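Fucose-specific lectin (Aleuria aurantia, PDB 6GKE) binds L-fucose, with strongest preference for the alpha-1,6-linked core fucose of glycoproteins, through sites set between adjacent blades of a six-bladed beta-propeller. Local coordinates at residues S218-Q230 with L236-P248. The protein carries 1 engineered substitution. Numbering follows the deposited sequence.
Engineered in segment 218-230: Q224 (natural residue Asn). With FUC (alpha-L-fucopyranose), chain G; FUC (alpha-L-fucopyranose), chain F.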
loop_
_atom_site.group_PDB
_atom_site.type_symbol
_atom_site.label_atom_id
_atom_site.label_comp_id
_atom_site.label_asym_id
_atom_site.label_seq_id
_atom_site.Cartn_x
_atom_site.Cartn_y
_atom_site.Cartn_z
ATOM N N SER A 218 -5.821 21.672 20.227
ATOM C CA SER A 218 -5.793 22.895 21.005
ATOM C C SER A 218 -5.843 22.545 22.490
ATOM O O SER A 218 -6.290 21.462 22.862
ATOM C CB SER A 218 -6.931 23.816 20.628
ATOM O OG SER A 218 -8.191 23.249 20.961
ATOM N N TRP A 219 -5.398 23.486 23.320
ATOM C CA TRP A 219 -5.474 23.329 24.758
ATOM C C TRP A 219 -5.308 24.694 25.415
ATOM O O TRP A 219 -4.900 25.664 24.783
ATOM C CB TRP A 219 -4.420 22.344 25.282
ATOM C CG TRP A 219 -3.013 22.863 25.243
ATOM C CD1 TRP A 219 -2.282 23.398 26.266
ATOM C CD2 TRP A 219 -2.150 22.864 24.093
ATOM N NE1 TRP A 219 -1.032 23.739 25.820
ATOM C CE2 TRP A 219 -0.919 23.424 24.490
ATOM C CE3 TRP A 219 -2.294 22.429 22.768
ATOM C CZ2 TRP A 219 0.143 23.576 23.595
ATOM C CZ3 TRP A 219 -1.244 22.575 21.889
ATOM C CH2 TRP A 219 -0.038 23.136 22.304
ATOM N N GLY A 220 -5.616 24.744 26.705
ATOM C CA GLY A 220 -5.236 25.866 27.529
ATOM C C GLY A 220 -6.215 27.027 27.476
ATOM O O GLY A 220 -7.377 26.885 27.098
ATOM N N SER A 221 -5.717 28.188 27.911
ATOM C CA SER A 221 -6.531 29.361 28.197
ATOM C C SER A 221 -6.363 30.461 27.145
ATOM O O SER A 221 -7.247 31.287 26.985
ATOM C CB SER A 221 -6.213 29.890 29.575
ATOM O OG SER A 221 -4.852 30.302 29.689
ATOM N N THR A 222 -5.221 30.497 26.459
ATOM C CA THR A 222 -4.977 31.538 25.463
ATOM C C THR A 222 -6.054 31.541 24.372
ATOM O O THR A 222 -6.559 32.613 24.047
ATOM C CB THR A 222 -3.550 31.451 24.912
ATOM O OG1 THR A 222 -2.668 31.782 25.984
ATOM C CG2 THR A 222 -3.299 32.395 23.758
ATOM N N PRO A 223 -6.412 30.397 23.773
ATOM C CA PRO A 223 -5.825 29.075 23.904
ATOM C C PRO A 223 -4.652 28.873 22.937
ATOM O O PRO A 223 -4.453 29.666 22.013
ATOM C CB PRO A 223 -6.994 28.154 23.531
ATOM C CG PRO A 223 -7.691 28.922 22.442
ATOM C CD PRO A 223 -7.514 30.380 22.807
ATOM N N GLN A 224 -3.895 27.799 23.169
ATOM C CA GLN A 224 -2.911 27.318 22.220
ATOM C C GLN A 224 -3.627 26.483 21.155
ATOM O O GLN A 224 -4.459 25.638 21.479
ATOM C CB GLN A 224 -1.859 26.462 22.921
ATOM C CG GLN A 224 -1.057 27.206 23.976
ATOM C CD GLN A 224 -0.156 28.274 23.402
ATOM O OE1 GLN A 224 0.479 28.089 22.365
ATOM N NE2 GLN A 224 -0.070 29.400 24.095
ATOM N N ILE A 225 -3.284 26.727 19.889
ATOM C CA ILE A 225 -3.787 25.921 18.776
ATOM C C ILE A 225 -2.576 25.451 17.976
ATOM O O ILE A 225 -1.637 26.220 17.782
ATOM C CB ILE A 225 -4.769 26.689 17.863
ATOM C CG1 ILE A 225 -5.820 27.456 18.667
ATOM C CG2 ILE A 225 -5.407 25.737 16.861
ATOM C CD1 ILE A 225 -6.648 28.416 17.843
ATOM N N ARG A 226 -2.611 24.202 17.509
ATOM C CA ARG A 226 -1.619 23.719 16.563
ATOM C C ARG A 226 -2.357 23.082 15.387
ATOM O O ARG A 226 -3.248 22.257 15.587
ATOM C CB ARG A 226 -0.667 22.698 17.193
ATOM C CG ARG A 226 0.073 23.191 18.429
ATOM C CD ARG A 226 1.059 24.313 18.144
ATOM N NE ARG A 226 1.806 24.712 19.333
ATOM C CZ ARG A 226 1.442 25.673 20.180
ATOM N NH1 ARG A 226 0.364 26.405 19.956
ATOM N NH2 ARG A 226 2.172 25.898 21.260
ATOM N N VAL A 227 -1.977 23.492 14.174
ATOM C CA VAL A 227 -2.532 22.952 12.946
ATOM C C VAL A 227 -1.390 22.239 12.220
ATOM O O VAL A 227 -0.324 22.824 12.018
ATOM C CB VAL A 227 -3.153 24.057 12.072
ATOM C CG1 VAL A 227 -3.760 23.499 10.801
ATOM C CG2 VAL A 227 -4.185 24.861 12.846
ATOM N N TYR A 228 -1.635 20.980 11.848
ATOM C CA TYR A 228 -0.663 20.125 11.181
ATOM C C TYR A 228 -1.126 19.846 9.757
ATOM O O TYR A 228 -2.312 19.628 9.516
ATOM C CB TYR A 228 -0.491 18.795 11.921
ATOM C CG TYR A 228 0.030 19.006 13.310
ATOM C CD1 TYR A 228 1.366 19.304 13.518
ATOM C CD2 TYR A 228 -0.818 19.013 14.401
ATOM C CE1 TYR A 228 1.850 19.598 14.782
ATOM C CE2 TYR A 228 -0.350 19.301 15.671
ATOM C CZ TYR A 228 0.985 19.606 15.864
ATOM O OH TYR A 228 1.432 19.944 17.112
ATOM N N TRP A 229 -0.176 19.795 8.826
ATOM C CA TRP A 229 -0.499 19.288 7.505
ATOM C C TRP A 229 0.705 18.570 6.911
ATOM O O TRP A 229 1.854 18.881 7.199
ATOM C CB TRP A 229 -1.026 20.375 6.562
ATOM C CG TRP A 229 -0.116 21.531 6.291
ATOM C CD1 TRP A 229 0.789 21.675 5.283
ATOM C CD2 TRP A 229 -0.108 22.768 7.018
ATOM N NE1 TRP A 229 1.374 22.911 5.349
ATOM C CE2 TRP A 229 0.842 23.605 6.401
ATOM C CE3 TRP A 229 -0.801 23.236 8.138
ATOM C CZ2 TRP A 229 1.095 24.897 6.860
ATOM C CZ3 TRP A 229 -0.549 24.511 8.591
ATOM C CH2 TRP A 229 0.390 25.329 7.961
ATOM N N GLN A 230 0.401 17.594 6.051
ATOM C CA GLN A 230 1.437 16.798 5.435
ATOM C C GLN A 230 0.896 16.185 4.148
ATOM O O GLN A 230 -0.171 15.560 4.144
ATOM C CB GLN A 230 1.890 15.688 6.383
ATOM C CG GLN A 230 3.078 14.877 5.885
ATOM C CD GLN A 230 3.374 13.745 6.836
ATOM O OE1 GLN A 230 4.054 13.928 7.846
ATOM N NE2 GLN A 230 2.817 12.581 6.541
ATOM N N LEU A 236 6.225 17.065 7.430
ATOM C CA LEU A 236 5.144 17.572 8.257
ATOM C C LEU A 236 5.347 19.068 8.526
ATOM O O LEU A 236 6.463 19.497 8.830
ATOM C CB LEU A 236 5.160 16.781 9.570
ATOM C CG LEU A 236 4.132 17.183 10.624
ATOM C CD1 LEU A 236 2.712 16.977 10.122
ATOM C CD2 LEU A 236 4.362 16.397 11.907
ATOM N N TYR A 237 4.251 19.832 8.454
ATOM C CA TYR A 237 4.223 21.241 8.822
ATOM C C TYR A 237 3.349 21.440 10.058
ATOM O O TYR A 237 2.335 20.750 10.231
ATOM C CB TYR A 237 3.643 22.097 7.696
ATOM C CG TYR A 237 4.571 22.257 6.524
ATOM C CD1 TYR A 237 4.696 21.247 5.585
ATOM C CD2 TYR A 237 5.334 23.400 6.352
ATOM C CE1 TYR A 237 5.558 21.361 4.507
ATOM C CE2 TYR A 237 6.192 23.539 5.268
ATOM C CZ TYR A 237 6.304 22.515 4.346
ATOM O OH TYR A 237 7.153 22.640 3.282
ATOM N N GLU A 238 3.730 22.437 10.862
ATOM C CA GLU A 238 2.923 22.892 11.984
ATOM C C GLU A 238 2.806 24.415 11.936
ATOM O O GLU A 238 3.819 25.111 11.801
ATOM C CB GLU A 238 3.565 22.512 13.318
ATOM C CG GLU A 238 2.756 22.916 14.540
ATOM C CD GLU A 238 3.557 22.843 15.825
ATOM O OE1 GLU A 238 4.472 23.679 15.982
ATOM O OE2 GLU A 238 3.272 21.962 16.671
ATOM N N ALA A 239 1.575 24.917 12.093
ATOM C CA ALA A 239 1.318 26.317 12.406
ATOM C C ALA A 239 0.872 26.391 13.865
ATOM O O ALA A 239 0.053 25.588 14.297
ATOM C CB ALA A 239 0.260 26.890 11.500
ATOM N N ALA A 240 1.403 27.371 14.599
ATOM C CA ALA A 240 1.129 27.496 16.024
ATOM C C ALA A 240 0.507 28.857 16.333
ATOM O O ALA A 240 1.031 29.897 15.926
ATOM C CB ALA A 240 2.392 27.317 16.827
ATOM N N TYR A 241 -0.584 28.823 17.103
ATOM C CA TYR A 241 -1.231 30.001 17.632
ATOM C C TYR A 241 -1.030 30.056 19.144
ATOM O O TYR A 241 -1.358 29.104 19.850
ATOM C CB TYR A 241 -2.733 29.976 17.349
ATOM C CG TYR A 241 -3.501 31.166 17.866
ATOM C CD1 TYR A 241 -3.651 32.304 17.094
ATOM C CD2 TYR A 241 -4.109 31.139 19.111
ATOM C CE1 TYR A 241 -4.381 33.391 17.548
ATOM C CE2 TYR A 241 -4.834 32.219 19.584
ATOM C CZ TYR A 241 -4.970 33.348 18.798
ATOM O OH TYR A 241 -5.700 34.409 19.251
ATOM N N GLY A 242 -0.523 31.197 19.616
ATOM C CA GLY A 242 -0.389 31.477 21.044
ATOM C C GLY A 242 -0.848 32.883 21.383
ATOM O O GLY A 242 -0.344 33.493 22.312
ATOM N N GLY A 243 -1.833 33.376 20.623
ATOM C CA GLY A 243 -2.306 34.758 20.672
ATOM C C GLY A 243 -2.212 35.403 19.302
ATOM O O GLY A 243 -2.981 36.301 18.970
ATOM N N SER A 244 -1.199 34.961 18.549
ATOM C CA SER A 244 -1.053 35.232 17.129
ATOM C C SER A 244 -0.520 33.961 16.463
ATOM O O SER A 244 -0.044 33.060 17.146
ATOM C CB SER A 244 -0.147 36.411 16.884
ATOM O OG SER A 244 1.185 36.107 17.269
ATOM N N TRP A 245 -0.630 33.898 15.134
ATOM C CA TRP A 245 -0.110 32.777 14.370
ATOM C C TRP A 245 1.351 33.029 14.017
ATOM O O TRP A 245 1.718 34.136 13.620
ATOM C CB TRP A 245 -0.930 32.548 13.101
ATOM C CG TRP A 245 -2.300 32.031 13.388
ATOM C CD1 TRP A 245 -3.453 32.755 13.451
ATOM C CD2 TRP A 245 -2.661 30.671 13.682
ATOM N NE1 TRP A 245 -4.507 31.941 13.760
ATOM C CE2 TRP A 245 -4.053 30.660 13.905
ATOM C CE3 TRP A 245 -1.955 29.465 13.762
ATOM C CZ2 TRP A 245 -4.748 29.486 14.193
ATOM C CZ3 TRP A 245 -2.644 28.308 14.045
ATOM C CH2 TRP A 245 -4.022 28.320 14.262
ATOM N N ASN A 246 2.163 31.980 14.137
ATOM C CA ASN A 246 3.543 32.032 13.693
ATOM C C ASN A 246 3.610 31.723 12.193
ATOM O O ASN A 246 2.608 31.429 11.542
ATOM C CB ASN A 246 4.429 31.089 14.513
ATOM C CG ASN A 246 4.200 29.621 14.220
ATOM O OD1 ASN A 246 3.243 29.252 13.535
ATOM N ND2 ASN A 246 5.077 28.774 14.736
ATOM N N THR A 247 4.822 31.810 11.648
ATOM C CA THR A 247 5.115 31.294 10.328
ATOM C C THR A 247 5.173 29.775 10.432
ATOM O O THR A 247 5.870 29.243 11.291
ATOM C CB THR A 247 6.428 31.877 9.793
ATOM O OG1 THR A 247 6.292 33.297 9.777
ATOM C CG2 THR A 247 6.784 31.378 8.409
ATOM N N PRO A 248 4.446 29.010 9.589
ATOM C CA PRO A 248 4.501 27.556 9.691
ATOM C C PRO A 248 5.942 27.054 9.545
ATOM O O PRO A 248 6.726 27.630 8.790
ATOM C CB PRO A 248 3.615 27.076 8.535
ATOM C CG PRO A 248 2.663 28.226 8.308
ATOM C CD PRO A 248 3.508 29.461 8.548
HETATM C C1 FUC G . 5.685 25.269 20.571
HETATM C C2 FUC G . 5.881 24.834 19.126
HETATM C C3 FUC G . 6.167 23.333 19.059
HETATM C C4 FUC G . 5.077 22.550 19.801
HETATM C C5 FUC G . 4.983 23.079 21.222
HETATM C C6 FUC G . 3.919 22.399 22.072
HETATM O O1 FUC G . 6.928 25.149 21.268
HETATM O O2 FUC G . 6.968 25.574 18.559
HETATM O O3 FUC G . 6.299 22.934 17.696
HETATM O O4 FUC G . 3.786 22.711 19.195
HETATM O O5 FUC G . 4.680 24.474 21.203
HETATM C C1 FUC F . -9.988 34.151 15.925
HETATM C C2 FUC F . -9.330 33.645 14.651
HETATM C C3 FUC F . -7.874 33.267 14.922
HETATM C C4 FUC F . -7.814 32.253 16.064
HETATM C C5 FUC F . -8.451 32.879 17.298
HETATM C C6 FUC F . -8.460 31.938 18.495
HETATM O O1 FUC F . -9.395 35.405 16.235
HETATM O O2 FUC F . -9.431 34.650 13.630
HETATM O O3 FUC F . -7.241 32.805 13.729
HETATM O O4 FUC F . -8.550 31.069 15.748
HETATM O O5 FUC F . -9.813 33.222 17.000
HETATM O O HOH W 1 -7.033 34.147 21.566
HETATM O O HOH W 2 1.300 32.001 24.065
#
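Two fucose sites share this antiparallel hairpin, a part of one blade of the beta-propeller in which R226 and E238 lie on one face of the sheet and I225 and Y241 on the other. Six backbone hydrogen bonds pair I225 with Y241, V227 with A239 and W229 with Y237. On the first face, R226 NE donates to O4 of one fucose (2.8 Å) and its NH2 to O5. E238 OE1 accepts from O3 of that sugar (2.6 Å). O4 in turn donates to E238 OE2, linking the two side chains, whose guanidinium and carboxylate planes stand 80° apart. A bend at chi2 (-66°) folds R226 so that A240 CB lies over its guanidinium; NH1 and NH2 both donate to OE1 of the engineered Q224, which lies in the guanidinium plane. On the other face, Y241 lays its ring against C4 of the second fucose, and W245 NE1 donates almost straight (170°) to O3 (2.9 Å). Farther along this face, Y237 CB sits over the five-membered ring of W229, 3.5 Å from its centroid. Strands 213-219 and 249-251 flank the hairpin; W298 NE1 also bonds the first fucose, and R179, E191 and G203, the last on strand 199-207, bond the second.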